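Local coordinates for protein glutamate--tRNA ligase (Methanothermobacter thermautotrophicus, PDB 3AII) that probably attaches glutamate to tRNA, first activating it with ATP to form Glu-AMP and then passing it to the tRNA acceptor end, at residues Leu90-Arg100 and Asp282-Val290; Gly187-Phe198 and Gly231-Thr239. One frame throughout, in Å; residues are numbered along the deposited sequence.

Contact 1: residues Leu90-Arg100 and Asp282-Val290; sequences LAGVKGEVVLR and DHLLGVTHV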
ATOM      1  N   LEU A  90     -13.332 -21.724  -4.363  1.00 33.69           N
ATOM      2  CA  LEU A  90     -14.232 -21.287  -3.305  1.00 39.65           C
ATOM      3  C   LEU A  90     -15.207 -22.409  -2.968  1.00 40.89           C
ATOM      4  O   LEU A  90     -15.571 -23.208  -3.830  1.00 44.87           O
ATOM      5  CB  LEU A  90     -15.004 -20.039  -3.743  1.00 40.94           C
ATOM      6  CG  LEU A  90     -14.415 -18.668  -3.377  1.00 45.16           C
ATOM      7  CD1 LEU A  90     -12.958 -18.759  -2.979  1.00 47.69           C
ATOM      8  CD2 LEU A  90     -14.618 -17.634  -4.482  1.00 47.45           C
ATOM      9  N   ALA A  91     -15.634 -22.465  -1.711  1.00 47.26           N
ATOM     10  CA  ALA A  91     -16.593 -23.479  -1.272  1.00 44.59           C
ATOM     11  C   ALA A  91     -18.018 -22.963  -1.376  1.00 49.82           C
ATOM     12  O   ALA A  91     -18.257 -21.759  -1.364  1.00 52.58           O
ATOM     13  CB  ALA A  91     -16.309 -23.904   0.141  1.00 46.27           C
ATOM     14  N   GLY A  92     -18.967 -23.885  -1.450  1.00 48.31           N
ATOM     15  CA  GLY A  92     -20.373 -23.539  -1.393  1.00 75.31           C
ATOM     16  C   GLY A  92     -20.859 -22.561  -2.441  1.00 52.21           C
ATOM     17  O   GLY A  92     -21.880 -21.905  -2.232  1.00 57.41           O
ATOM     18  N   VAL A  93     -20.145 -22.459  -3.560  1.00 45.70           N
ATOM     19  CA  VAL A  93     -20.608 -21.638  -4.677  1.00 44.79           C
ATOM     20  C   VAL A  93     -21.954 -22.144  -5.191  1.00 53.31           C
ATOM     21  O   VAL A  93     -22.056 -23.257  -5.699  1.00 76.17           O
ATOM     22  CB  VAL A  93     -19.604 -21.640  -5.849  1.00 35.47           C
ATOM     23  CG1 VAL A  93     -20.232 -21.018  -7.097  1.00 45.50           C
ATOM     24  CG2 VAL A  93     -18.342 -20.900  -5.462  1.00 36.50           C
ATOM     25  N   LYS A  94     -22.987 -21.322  -5.049  1.00 52.68           N
ATOM     26  CA  LYS A  94     -24.284 -21.577  -5.663  1.00 48.43           C
ATOM     27  C   LYS A  94     -24.817 -20.277  -6.239  1.00 63.22           C
ATOM     28  O   LYS A  94     -25.062 -19.314  -5.510  1.00 59.28           O
ATOM     29  CB  LYS A  94     -25.284 -22.185  -4.676  1.00 60.34           C
ATOM     30  CG  LYS A  94     -25.421 -21.450  -3.357  1.00 63.94           C
ATOM     31  CD  LYS A  94     -26.541 -22.077  -2.549  1.00 90.93           C
ATOM     32  CE  LYS A  94     -26.325 -21.906  -1.057  1.00 93.38           C
ATOM     33  NZ  LYS A  94     -27.117 -22.909  -0.293  1.00 75.20           N
ATOM     34  N   GLY A  95     -24.982 -20.250  -7.558  1.00 65.68           N
ATOM     35  CA  GLY A  95     -25.360 -19.029  -8.238  1.00 58.36           C
ATOM     36  C   GLY A  95     -24.199 -18.050  -8.276  1.00 49.31           C
ATOM     37  O   GLY A  95     -23.036 -18.436  -8.146  1.00 46.48           O
ATOM     38  N   GLU A  96     -24.523 -16.777  -8.440  1.00 50.48           N
ATOM     39  CA  GLU A  96     -23.511 -15.742  -8.588  1.00 35.21           C
ATOM     40  C   GLU A  96     -22.637 -15.572  -7.342  1.00 30.40           C
ATOM     41  O   GLU A  96     -23.120 -15.673  -6.212  1.00 26.90           O
ATOM     42  CB  GLU A  96     -24.176 -14.420  -8.989  1.00 48.32           C
ATOM     43  CG  GLU A  96     -25.641 -14.299  -8.577  1.00 59.36           C
ATOM     44  CD  GLU A  96     -26.592 -14.118  -9.763  1.00 71.68           C
ATOM     45  OE1 GLU A  96     -27.768 -13.750  -9.533  1.00 57.35           O
ATOM     46  OE2 GLU A  96     -26.168 -14.340 -10.921  1.00 61.07           O
ATOM     47  N   VAL A  97     -21.346 -15.336  -7.564  1.00 22.08           N
ATOM     48  CA  VAL A  97     -20.398 -15.049  -6.492  1.00 18.73           C
ATOM     49  C   VAL A  97     -20.320 -13.532  -6.299  1.00 21.24           C
ATOM     50  O   VAL A  97     -20.199 -12.796  -7.277  1.00 21.26           O
ATOM     51  CB  VAL A  97     -18.997 -15.609  -6.836  1.00 23.29           C
ATOM     52  CG1 VAL A  97     -17.930 -15.054  -5.906  1.00 22.64           C
ATOM     53  CG2 VAL A  97     -19.015 -17.144  -6.809  1.00 23.19           C
ATOM     54  N   VAL A  98     -20.395 -13.080  -5.044  1.00 17.86           N
ATOM     55  CA  VAL A  98     -20.298 -11.646  -4.721  1.00 17.02           C
ATOM     56  C   VAL A  98     -19.303 -11.453  -3.585  1.00 14.66           C
ATOM     57  O   VAL A  98     -19.481 -12.019  -2.496  1.00 16.69           O
ATOM     58  CB  VAL A  98     -21.664 -11.085  -4.292  1.00 14.23           C
ATOM     59  CG1 VAL A  98     -21.564  -9.564  -4.020  1.00 19.08           C
ATOM     60  CG2 VAL A  98     -22.718 -11.389  -5.343  1.00 18.79           C
ATOM     61  N   LEU A  99     -18.263 -10.669  -3.845  1.00 14.61           N
ATOM     62  CA  LEU A  99     -17.202 -10.422  -2.881  1.00 14.92           C
ATOM     63  C   LEU A  99     -17.148  -8.935  -2.591  1.00 15.82           C
ATOM     64  O   LEU A  99     -17.761  -8.140  -3.304  1.00 14.75           O
ATOM     65  CB  LEU A  99     -15.874 -10.902  -3.457  1.00 19.33           C
ATOM     66  CG  LEU A  99     -15.877 -12.384  -3.853  1.00 21.49           C
ATOM     67  CD1 LEU A  99     -15.447 -12.544  -5.309  1.00 22.22           C
ATOM     68  CD2 LEU A  99     -14.978 -13.178  -2.927  1.00 23.61           C
ATOM     69  N   ARG A 100     -16.445  -8.545  -1.539  1.00 15.26           N
ATOM     70  CA  ARG A 100     -16.291  -7.118  -1.278  1.00 14.82           C
ATOM     71  C   ARG A 100     -14.875  -6.794  -0.834  1.00 17.37           C
ATOM     72  O   ARG A 100     -14.125  -7.672  -0.363  1.00 17.59           O
ATOM     73  CB  ARG A 100     -17.322  -6.624  -0.246  1.00 15.29           C
ATOM     74  CG  ARG A 100     -16.905  -6.791   1.233  1.00 24.16           C
ATOM     75  CD  ARG A 100     -16.751  -8.224   1.678  1.00 22.60           C
ATOM     76  NE  ARG A 100     -17.207  -8.385   3.069  1.00 19.29           N
ATOM     77  CZ  ARG A 100     -16.407  -8.383   4.132  1.00 18.98           C
ATOM     78  NH1 ARG A 100     -15.088  -8.237   4.001  1.00 22.06           N
ATOM     79  NH2 ARG A 100     -16.934  -8.527   5.344  1.00 17.19           N
ATOM     80  N   ASP A 282     -23.062  -7.067   4.571  1.00 15.04           N
ATOM     81  CA  ASP A 282     -22.769  -8.285   3.811  1.00 16.22           C
ATOM     82  C   ASP A 282     -24.080  -8.958   3.412  1.00 21.43           C
ATOM     83  O   ASP A 282     -24.232  -9.430   2.285  1.00 17.12           O
ATOM     84  CB  ASP A 282     -21.887  -9.254   4.611  1.00 14.67           C
ATOM     85  CG  ASP A 282     -20.414  -8.882   4.580  1.00 19.58           C
ATOM     86  OD1 ASP A 282     -20.013  -8.028   3.757  1.00 17.15           O
ATOM     87  OD2 ASP A 282     -19.643  -9.454   5.379  1.00 19.14           O
ATOM     88  N   HIS A 283     -25.041  -9.004   4.328  1.00 14.56           N
ATOM     89  CA  HIS A 283     -26.302  -9.659   4.001  1.00 15.56           C
ATOM     90  C   HIS A 283     -27.089  -8.866   2.983  1.00 18.69           C
ATOM     91  O   HIS A 283     -27.544  -9.411   1.982  1.00 16.68           O
ATOM     92  CB  HIS A 283     -27.180  -9.865   5.233  1.00 15.92           C
ATOM     93  CG  HIS A 283     -28.556 -10.344   4.898  1.00 18.75           C
ATOM     94  ND1 HIS A 283     -28.820 -11.644   4.527  1.00 24.51           N
ATOM     95  CD2 HIS A 283     -29.740  -9.688   4.842  1.00 19.15           C
ATOM     96  CE1 HIS A 283     -30.110 -11.773   4.268  1.00 21.67           C
ATOM     97  NE2 HIS A 283     -30.693 -10.603   4.464  1.00 22.29           N
ATOM     98  N   LEU A 284     -27.263  -7.572   3.230  1.00 14.34           N
ATOM     99  CA  LEU A 284     -28.151  -6.799   2.358  1.00 15.70           C
ATOM    100  C   LEU A 284     -27.598  -6.611   0.954  1.00 18.10           C
ATOM    101  O   LEU A 284     -28.378  -6.505  -0.009  1.00 20.98           O
ATOM    102  CB  LEU A 284     -28.515  -5.439   2.971  1.00 16.01           C
ATOM    103  CG  LEU A 284     -29.370  -5.476   4.237  1.00 17.49           C
ATOM    104  CD1 LEU A 284     -29.466  -4.061   4.830  1.00 20.33           C
ATOM    105  CD2 LEU A 284     -30.756  -6.039   3.941  1.00 20.74           C
ATOM    106  N   LEU A 285     -26.274  -6.572   0.832  1.00 16.07           N
ATOM    107  CA  LEU A 285     -25.634  -6.384  -0.467  1.00 15.58           C
ATOM    108  C   LEU A 285     -25.454  -7.703  -1.187  1.00 17.54           C
ATOM    109  O   LEU A 285     -24.968  -7.726  -2.312  1.00 19.62           O
ATOM    110  CB  LEU A 285     -24.270  -5.708  -0.299  1.00 15.24           C
ATOM    111  CG  LEU A 285     -24.402  -4.305   0.296  1.00 18.02           C
ATOM    112  CD1 LEU A 285     -23.026  -3.761   0.653  1.00 18.85           C
ATOM    113  CD2 LEU A 285     -25.112  -3.374  -0.677  1.00 30.04           C
ATOM    114  N   GLY A 286     -25.830  -8.795  -0.530  1.00 16.33           N
ATOM    115  CA  GLY A 286     -25.700 -10.119  -1.131  1.00 21.02           C
ATOM    116  C   GLY A 286     -24.304 -10.724  -1.235  1.00 18.34           C
ATOM    117  O   GLY A 286     -24.060 -11.565  -2.108  1.00 20.31           O
ATOM    118  N   VAL A 287     -23.379 -10.321  -0.366  1.00 13.86           N
ATOM    119  CA  VAL A 287     -22.034 -10.907  -0.365  1.00 14.17           C
ATOM    120  C   VAL A 287     -22.114 -12.409  -0.071  1.00 16.62           C
ATOM    121  O   VAL A 287     -22.806 -12.830   0.871  1.00 19.03           O
ATOM    122  CB  VAL A 287     -21.153 -10.229   0.687  1.00 16.03           C
ATOM    123  CG1 VAL A 287     -19.847 -10.987   0.874  1.00 17.76           C
ATOM    124  CG2 VAL A 287     -20.903  -8.780   0.257  1.00 18.31           C
ATOM    125  N   THR A 288     -21.438 -13.215  -0.888  1.00 15.40           N
ATOM    126  CA  THR A 288     -21.515 -14.677  -0.758  1.00 19.50           C
ATOM    127  C   THR A 288     -20.273 -15.270  -0.118  1.00 21.59           C
ATOM    128  O   THR A 288     -20.334 -16.325   0.520  1.00 23.70           O
ATOM    129  CB  THR A 288     -21.709 -15.348  -2.130  1.00 20.99           C
ATOM    130  OG1 THR A 288     -20.595 -15.025  -2.985  1.00 20.51           O
ATOM    131  CG2 THR A 288     -23.001 -14.872  -2.774  1.00 24.13           C
ATOM    132  N   HIS A 289     -19.143 -14.588  -0.286  1.00 16.95           N
ATOM    133  CA  HIS A 289     -17.859 -15.058   0.207  1.00 17.24           C
ATOM    134  C   HIS A 289     -17.112 -13.888   0.790  1.00 21.54           C
ATOM    135  O   HIS A 289     -16.905 -12.866   0.120  1.00 18.15           O
ATOM    136  CB  HIS A 289     -17.050 -15.682  -0.923  1.00 21.91           C
ATOM    137  CG  HIS A 289     -17.661 -16.930  -1.478  1.00 18.47           C
ATOM    138  ND1 HIS A 289     -18.690 -16.910  -2.392  1.00 21.37           N
ATOM    139  CD2 HIS A 289     -17.392 -18.237  -1.243  1.00 25.40           C
ATOM    140  CE1 HIS A 289     -19.035 -18.149  -2.691  1.00 28.93           C
ATOM    141  NE2 HIS A 289     -18.256 -18.975  -2.014  1.00 25.01           N
ATOM    142  N   VAL A 290     -16.731 -14.034   2.049  1.00 20.43           N
ATOM    143  CA  VAL A 290     -15.963 -13.030   2.753  1.00 18.82           C
ATOM    144  C   VAL A 290     -14.502 -13.462   2.842  1.00 27.18           C
ATOM    145  O   VAL A 290     -14.175 -14.454   3.491  1.00 29.39           O
ATOM    146  CB  VAL A 290     -16.531 -12.799   4.164  1.00 17.01           C
ATOM    147  CG1 VAL A 290     -15.577 -11.937   4.986  1.00 25.11           C
ATOM    148  CG2 VAL A 290     -17.932 -12.186   4.083  1.00 24.61           C
TER
HETATM  149  O   HOH W   1     -14.981 -10.690   0.146  1.00 20.93           O
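H289 reaches out of segment 282-290 into the curve of 90-97, and its side chain meets a succession of residues from CB to NE2. At the root, CB packs against L99 CD2 at 3.8 Å. Further out, the ring turns one face to L90, whose CG lies 3.7 Å from H289 CD2, while V97 CG1 lies by ND1 and V93 CG2 by CE1 and NE2, both oblique to the ring. At the tip, NE2 donates in the plane of the ring to A91 O, 2.9 Å away, meeting that oxygen almost end-on. ND1 shares a hydrogen bond with the neighbouring T288 OG1. With T288 chi1 at 60°, that hydroxyl lies between its own backbone N and carbonyl carbon; there it accepts the N-H of V98 over 2.8 Å in a nearly straight bond (174°). V98 O takes T288 N on a lone pair at 2.8 Å and a weak second bond from H289 N. The strands joined here belong to the Rossmann fold of class I synthetases: 98-101 is its first strand and runs toward the predicted HIGH region, whereas 289-291 follows helix 274-284, closed at G286 by a Schellman motif. R100 grips D282 side-on, NE to OD1 and NH2 to OD2, both 2.9 Å, with guanidinium and carboxylate planes 39° apart. V290 CG1 covers one guanidinium face, 3.7 Å from R100 NH2. R134 also bridges to D282 OD1, gathering two arginines round one carboxylate. A leucine in place of R100 would probably leave D282, buried at the helix end, with R134 as its remaining arginine and V290 without its flat neighbour. Beyond the direct backbone bonds, a water links R100 N to H289 O.

Contact 2: residues Gly187-Phe198 and Gly231-Thr239; sequences GAYVCTCRPEEF and GSAVVRVKT. With ZN (zinc ion), chain D.
R236 runs from the face of Y189 to that of F198, on one face of an antiparallel strand pair. Strand 188-191 is the edge of a four-stranded antiparallel sheet that carries the zinc site, and 234-237 is its neighbour. Backbone bonds join Y189 to R236 and C191 to V234 in both directions, and K238 N extends the pairing to G187 O. The Y189 ring, its CG set between backbone N and carbonyl carbon (chi1 59°), tips back over strand 234-237; R236 CB fits under its face, 4.1 Å from the centroid. K238 fills the notch at the ring's edge, its CG 3.5 Å from Y189 CD1. The extended R236 chain then slides under F198, and the guanidinium lies flat on that ring in a cation-pi stack, centres 3.8 Å apart and planes at 11°. C191 CB lies at the guanidinium edge, 3.9 Å from R236 NE, and R236 NH1 is tied to D250 O. On the other face the bumps are smaller: A188 CB nestles against V235 CG1 at 3.9 Å, V190 CG2 meets V235 CG2, and W222 of helix 215-224 covers both valines. At the end of strand 188-191, C191 and, just beyond it, C193 bind zinc together with C208 and C210. C191 SG and C193 SG each stand 2.4 Å from the metal, and C193 N also donates to C191 SG.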
ATOM      1  N   GLY A 187     -32.938 -10.373  19.924  1.00 18.37           N
ATOM      2  CA  GLY A 187     -31.536 -10.671  19.741  1.00 17.67           C
ATOM      3  C   GLY A 187     -30.591  -9.590  20.214  1.00 16.81           C
ATOM      4  O   GLY A 187     -29.381  -9.711  20.063  1.00 19.33           O
ATOM      5  N   ALA A 188     -31.148  -8.539  20.800  1.00 15.35           N
ATOM      6  CA  ALA A 188     -30.330  -7.456  21.315  1.00 15.60           C
ATOM      7  C   ALA A 188     -31.072  -6.705  22.396  1.00 19.89           C
ATOM      8  O   ALA A 188     -32.286  -6.847  22.544  1.00 19.27           O
ATOM      9  CB  ALA A 188     -29.921  -6.507  20.193  1.00 15.55           C
ATOM     10  N   TYR A 189     -30.329  -5.917  23.163  1.00 17.51           N
ATOM     11  CA  TYR A 189     -30.920  -5.129  24.232  1.00 20.11           C
ATOM     12  C   TYR A 189     -30.122  -3.865  24.460  1.00 18.65           C
ATOM     13  O   TYR A 189     -28.951  -3.791  24.068  1.00 16.58           O
ATOM     14  CB  TYR A 189     -31.026  -5.953  25.524  1.00 19.64           C
ATOM     15  CG  TYR A 189     -29.733  -6.503  26.091  1.00 18.25           C
ATOM     16  CD1 TYR A 189     -29.134  -7.640  25.557  1.00 19.03           C
ATOM     17  CD2 TYR A 189     -29.123  -5.899  27.183  1.00 17.32           C
ATOM     18  CE1 TYR A 189     -27.973  -8.145  26.092  1.00 19.60           C
ATOM     19  CE2 TYR A 189     -27.968  -6.406  27.728  1.00 16.68           C
ATOM     20  CZ  TYR A 189     -27.394  -7.521  27.191  1.00 19.98           C
ATOM     21  OH  TYR A 189     -26.228  -8.010  27.741  1.00 22.74           O
ATOM     22  N   VAL A 190     -30.758  -2.861  25.067  1.00 19.20           N
ATOM     23  CA  VAL A 190     -30.036  -1.640  25.419  1.00 15.59           C
ATOM     24  C   VAL A 190     -29.551  -1.708  26.854  1.00 20.61           C
ATOM     25  O   VAL A 190     -30.353  -1.771  27.791  1.00 22.46           O
ATOM     26  CB  VAL A 190     -30.879  -0.392  25.231  1.00 16.25           C
ATOM     27  CG1 VAL A 190     -30.043   0.845  25.589  1.00 19.51           C
ATOM     28  CG2 VAL A 190     -31.386  -0.312  23.786  1.00 19.09           C
ATOM     29  N   CYS A 191     -28.235  -1.691  27.013  1.00 17.92           N
ATOM     30  CA  CYS A 191     -27.621  -1.833  28.324  1.00 19.25           C
ATOM     31  C   CYS A 191     -27.161  -0.485  28.840  1.00 20.12           C
ATOM     32  O   CYS A 191     -26.357   0.204  28.203  1.00 23.94           O
ATOM     33  CB  CYS A 191     -26.438  -2.784  28.262  1.00 19.34           C
ATOM     34  SG  CYS A 191     -25.670  -3.057  29.873  1.00 24.38           S
ATOM     35  N   THR A 192     -27.673  -0.130  30.016  1.00 25.72           N
ATOM     36  CA  THR A 192     -27.350   1.129  30.669  1.00 32.38           C
ATOM     37  C   THR A 192     -26.421   0.917  31.864  1.00 30.05           C
ATOM     38  O   THR A 192     -26.180   1.844  32.632  1.00 31.55           O
ATOM     39  CB  THR A 192     -28.633   1.821  31.173  1.00 32.91           C
ATOM     40  OG1 THR A 192     -29.416   0.880  31.919  1.00 30.47           O
ATOM     41  CG2 THR A 192     -29.463   2.338  30.001  1.00 31.61           C
ATOM     42  N   CYS A 193     -25.914  -0.305  32.023  1.00 26.44           N
ATOM     43  CA  CYS A 193     -24.992  -0.633  33.115  1.00 26.63           C
ATOM     44  C   CYS A 193     -23.688   0.128  32.985  1.00 30.28           C
ATOM     45  O   CYS A 193     -23.265   0.457  31.884  1.00 29.19           O
ATOM     46  CB  CYS A 193     -24.667  -2.130  33.129  1.00 31.30           C
ATOM     47  SG  CYS A 193     -26.053  -3.216  33.558  1.00 28.42           S
ATOM     48  N   ARG A 194     -23.044   0.393  34.115  1.00 31.98           N
ATOM     49  CA  ARG A 194     -21.681   0.898  34.089  1.00 28.75           C
ATOM     50  C   ARG A 194     -20.817  -0.215  33.513  1.00 30.02           C
ATOM     51  O   ARG A 194     -20.902  -1.358  33.959  1.00 28.02           O
ATOM     52  CB  ARG A 194     -21.214   1.258  35.500  1.00 43.02           C
ATOM     53  CG  ARG A 194     -22.160   2.193  36.242  1.00 58.94           C
ATOM     54  CD  ARG A 194     -22.276   3.546  35.551  1.00 50.34           C
ATOM     55  NE  ARG A 194     -23.554   4.195  35.840  1.00 87.58           N
ATOM     56  CZ  ARG A 194     -23.830   5.471  35.580  1.00 82.54           C
ATOM     57  NH1 ARG A 194     -22.910   6.254  35.032  1.00 67.76           N
ATOM     58  NH2 ARG A 194     -25.025   5.969  35.876  1.00 44.92           N
ATOM     59  N   PRO A 195     -19.996   0.110  32.508  1.00 25.76           N
ATOM     60  CA  PRO A 195     -19.206  -0.912  31.817  1.00 27.07           C
ATOM     61  C   PRO A 195     -18.439  -1.885  32.724  1.00 29.07           C
ATOM     62  O   PRO A 195     -18.417  -3.071  32.413  1.00 28.87           O
ATOM     63  CB  PRO A 195     -18.254  -0.086  30.956  1.00 29.31           C
ATOM     64  CG  PRO A 195     -19.060   1.142  30.625  1.00 31.23           C
ATOM     65  CD  PRO A 195     -19.886   1.428  31.853  1.00 30.33           C
ATOM     66  N   GLU A 196     -17.821  -1.412  33.804  1.00 29.68           N
ATOM     67  CA  GLU A 196     -17.046  -2.314  34.668  1.00 28.39           C
ATOM     68  C   GLU A 196     -17.936  -3.258  35.470  1.00 28.97           C
ATOM     69  O   GLU A 196     -17.567  -4.409  35.733  1.00 31.90           O
ATOM     70  CB  GLU A 196     -16.122  -1.531  35.607  1.00 29.88           C
ATOM     71  CG  GLU A 196     -14.977  -0.834  34.898  1.00 25.92           C
ATOM     72  CD  GLU A 196     -14.108  -1.796  34.113  1.00 35.71           C
ATOM     73  OE1 GLU A 196     -13.602  -1.389  33.052  1.00 32.68           O
ATOM     74  OE2 GLU A 196     -13.944  -2.958  34.544  1.00 48.68           O
ATOM     75  N   GLU A 197     -19.107  -2.773  35.865  1.00 29.99           N
ATOM     76  CA  GLU A 197     -20.056  -3.611  36.582  1.00 28.59           C
ATOM     77  C   GLU A 197     -20.636  -4.666  35.640  1.00 40.10           C
ATOM     78  O   GLU A 197     -20.814  -5.824  36.024  1.00 30.45           O
ATOM     79  CB  GLU A 197     -21.169  -2.772  37.210  1.00 32.19           C
ATOM     80  CG  GLU A 197     -21.673  -3.334  38.535  1.00 62.57           C
ATOM     81  CD  GLU A 197     -23.177  -3.528  38.563  1.00 80.28           C
ATOM     82  OE1 GLU A 197     -23.912  -2.534  38.369  1.00 90.57           O
ATOM     83  OE2 GLU A 197     -23.626  -4.673  38.786  1.00 62.77           O
ATOM     84  N   PHE A 198     -20.914  -4.266  34.401  1.00 28.90           N
ATOM     85  CA  PHE A 198     -21.366  -5.221  33.397  1.00 28.34           C
ATOM     86  C   PHE A 198     -20.309  -6.284  33.137  1.00 32.50           C
ATOM     87  O   PHE A 198     -20.617  -7.470  33.007  1.00 28.90           O
ATOM     88  CB  PHE A 198     -21.723  -4.529  32.070  1.00 28.33           C
ATOM     89  CG  PHE A 198     -22.249  -5.481  31.038  1.00 32.20           C
ATOM     90  CD1 PHE A 198     -21.394  -6.085  30.131  1.00 25.86           C
ATOM     91  CD2 PHE A 198     -23.593  -5.811  31.010  1.00 29.26           C
ATOM     92  CE1 PHE A 198     -21.872  -6.990  29.203  1.00 32.29           C
ATOM     93  CE2 PHE A 198     -24.077  -6.718  30.083  1.00 25.13           C
ATOM     94  CZ  PHE A 198     -23.216  -7.300  29.177  1.00 25.32           C
ATOM     95  N   GLY A 231     -20.814   7.319  25.470  1.00 21.84           N
ATOM     96  CA  GLY A 231     -20.449   6.294  26.438  1.00 24.89           C
ATOM     97  C   GLY A 231     -21.475   5.901  27.504  1.00 22.52           C
ATOM     98  O   GLY A 231     -21.192   5.045  28.342  1.00 24.68           O
ATOM     99  N   SER A 232     -22.672   6.480  27.471  1.00 19.94           N
ATOM    100  CA  SER A 232     -23.642   6.278  28.549  1.00 23.67           C
ATOM    101  C   SER A 232     -24.546   5.052  28.396  1.00 27.11           C
ATOM    102  O   SER A 232     -25.168   4.616  29.357  1.00 25.50           O
ATOM    103  CB  SER A 232     -24.520   7.520  28.732  1.00 26.58           C
ATOM    104  OG  SER A 232     -25.281   7.774  27.563  1.00 26.63           O
ATOM    105  N   ALA A 233     -24.640   4.518  27.187  1.00 24.35           N
ATOM    106  CA  ALA A 233     -25.479   3.349  26.948  1.00 18.42           C
ATOM    107  C   ALA A 233     -25.001   2.710  25.652  1.00 17.25           C
ATOM    108  O   ALA A 233     -24.487   3.395  24.778  1.00 18.21           O
ATOM    109  CB  ALA A 233     -26.947   3.758  26.828  1.00 19.84           C
ATOM    110  N   VAL A 234     -25.169   1.397  25.546  1.00 17.24           N
ATOM    111  CA  VAL A 234     -24.817   0.679  24.322  1.00 17.21           C
ATOM    112  C   VAL A 234     -25.929  -0.306  23.974  1.00 16.18           C
ATOM    113  O   VAL A 234     -26.740  -0.681  24.832  1.00 18.41           O
ATOM    114  CB  VAL A 234     -23.483  -0.076  24.470  1.00 18.47           C
ATOM    115  CG1 VAL A 234     -22.330   0.923  24.567  1.00 18.27           C
ATOM    116  CG2 VAL A 234     -23.523  -0.995  25.689  1.00 17.59           C
ATOM    117  N   VAL A 235     -26.000  -0.694  22.707  1.00 15.75           N
ATOM    118  CA  VAL A 235     -26.771  -1.870  22.332  1.00 13.25           C
ATOM    119  C   VAL A 235     -25.839  -3.075  22.321  1.00 14.95           C
ATOM    120  O   VAL A 235     -24.735  -3.011  21.760  1.00 16.32           O
ATOM    121  CB  VAL A 235     -27.426  -1.709  20.931  1.00 13.76           C
ATOM    122  CG1 VAL A 235     -28.233  -2.957  20.563  1.00 12.84           C
ATOM    123  CG2 VAL A 235     -28.338  -0.497  20.896  1.00 15.17           C
ATOM    124  N   ARG A 236     -26.277  -4.158  22.961  1.00 14.51           N
ATOM    125  CA  ARG A 236     -25.522  -5.410  23.000  1.00 13.96           C
ATOM    126  C   ARG A 236     -26.283  -6.517  22.296  1.00 13.83           C
ATOM    127  O   ARG A 236     -27.492  -6.630  22.439  1.00 17.35           O
ATOM    128  CB  ARG A 236     -25.259  -5.819  24.453  1.00 18.59           C
ATOM    129  CG  ARG A 236     -24.313  -4.871  25.164  1.00 19.74           C
ATOM    130  CD  ARG A 236     -24.057  -5.310  26.604  1.00 24.35           C
ATOM    131  NE  ARG A 236     -23.059  -4.432  27.222  1.00 26.52           N
ATOM    132  CZ  ARG A 236     -21.751  -4.519  27.002  1.00 19.87           C
ATOM    133  NH1 ARG A 236     -21.261  -5.448  26.195  1.00 25.06           N
ATOM    134  NH2 ARG A 236     -20.921  -3.676  27.600  1.00 33.05           N
ATOM    135  N   VAL A 237     -25.566  -7.311  21.510  1.00 18.25           N
ATOM    136  CA  VAL A 237     -26.172  -8.449  20.841  1.00 15.56           C
ATOM    137  C   VAL A 237     -26.243  -9.583  21.855  1.00 20.12           C
ATOM    138  O   VAL A 237     -25.267  -9.853  22.540  1.00 23.92           O
ATOM    139  CB  VAL A 237     -25.320  -8.883  19.654  1.00 17.66           C
ATOM    140  CG1 VAL A 237     -25.921 -10.109  18.977  1.00 21.47           C
ATOM    141  CG2 VAL A 237     -25.179  -7.723  18.658  1.00 17.99           C
ATOM    142  N   LYS A 238     -27.384 -10.254  21.956  1.00 18.89           N
ATOM    143  CA  LYS A 238     -27.460 -11.389  22.867  1.00 20.87           C
ATOM    144  C   LYS A 238     -26.737 -12.566  22.236  1.00 24.05           C
ATOM    145  O   LYS A 238     -27.112 -13.017  21.158  1.00 26.64           O
ATOM    146  CB  LYS A 238     -28.919 -11.750  23.169  1.00 24.84           C
ATOM    147  CG  LYS A 238     -29.685 -10.660  23.913  1.00 22.17           C
ATOM    148  CD  LYS A 238     -31.098 -11.106  24.307  1.00 26.66           C
ATOM    149  CE  LYS A 238     -31.838  -9.964  24.992  1.00 27.32           C
ATOM    150  NZ  LYS A 238     -33.190 -10.350  25.538  1.00 30.85           N
ATOM    151  N   THR A 239     -25.685 -13.049  22.893  1.00 23.74           N
ATOM    152  CA  THR A 239     -24.988 -14.237  22.421  1.00 21.19           C
ATOM    153  C   THR A 239     -25.066 -15.320  23.488  1.00 24.45           C
ATOM    154  O   THR A 239     -26.153 -15.767  23.822  1.00 30.11           O
ATOM    155  CB  THR A 239     -23.540 -13.936  22.012  1.00 27.50           C
ATOM    156  OG1 THR A 239     -22.781 -13.529  23.157  1.00 23.65           O
ATOM    157  CG2 THR A 239     -23.527 -12.810  20.973  1.00 20.34           C
TER
HETATM  158 ZN    ZN D1001     -27.113  -3.876  31.541  1.00 27.33          ZN
HETATM  159  O   HOH W   2     -34.175  -8.610  23.231  1.00 28.63           O

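Contact 2 is nested in the chain between the two segments of contact 1, yet their centres lie 31 Å apart and they share no helix or strand. Contact 1 belongs to the parallel Rossmann core; its strand ends are buried, but the 91-96 loop lies at the surface. Contact 2 is the more uniformly buried, in an antiparallel sheet farther from the centre of the chain. The chemistry follows: contact 1 has few backbone bonds and adds side-chain bonds and a water, with its arginine paired to a carboxylate, whereas contact 2 has continuous backbone pairing, its arginine stacked on an aromatic ring beside a metal.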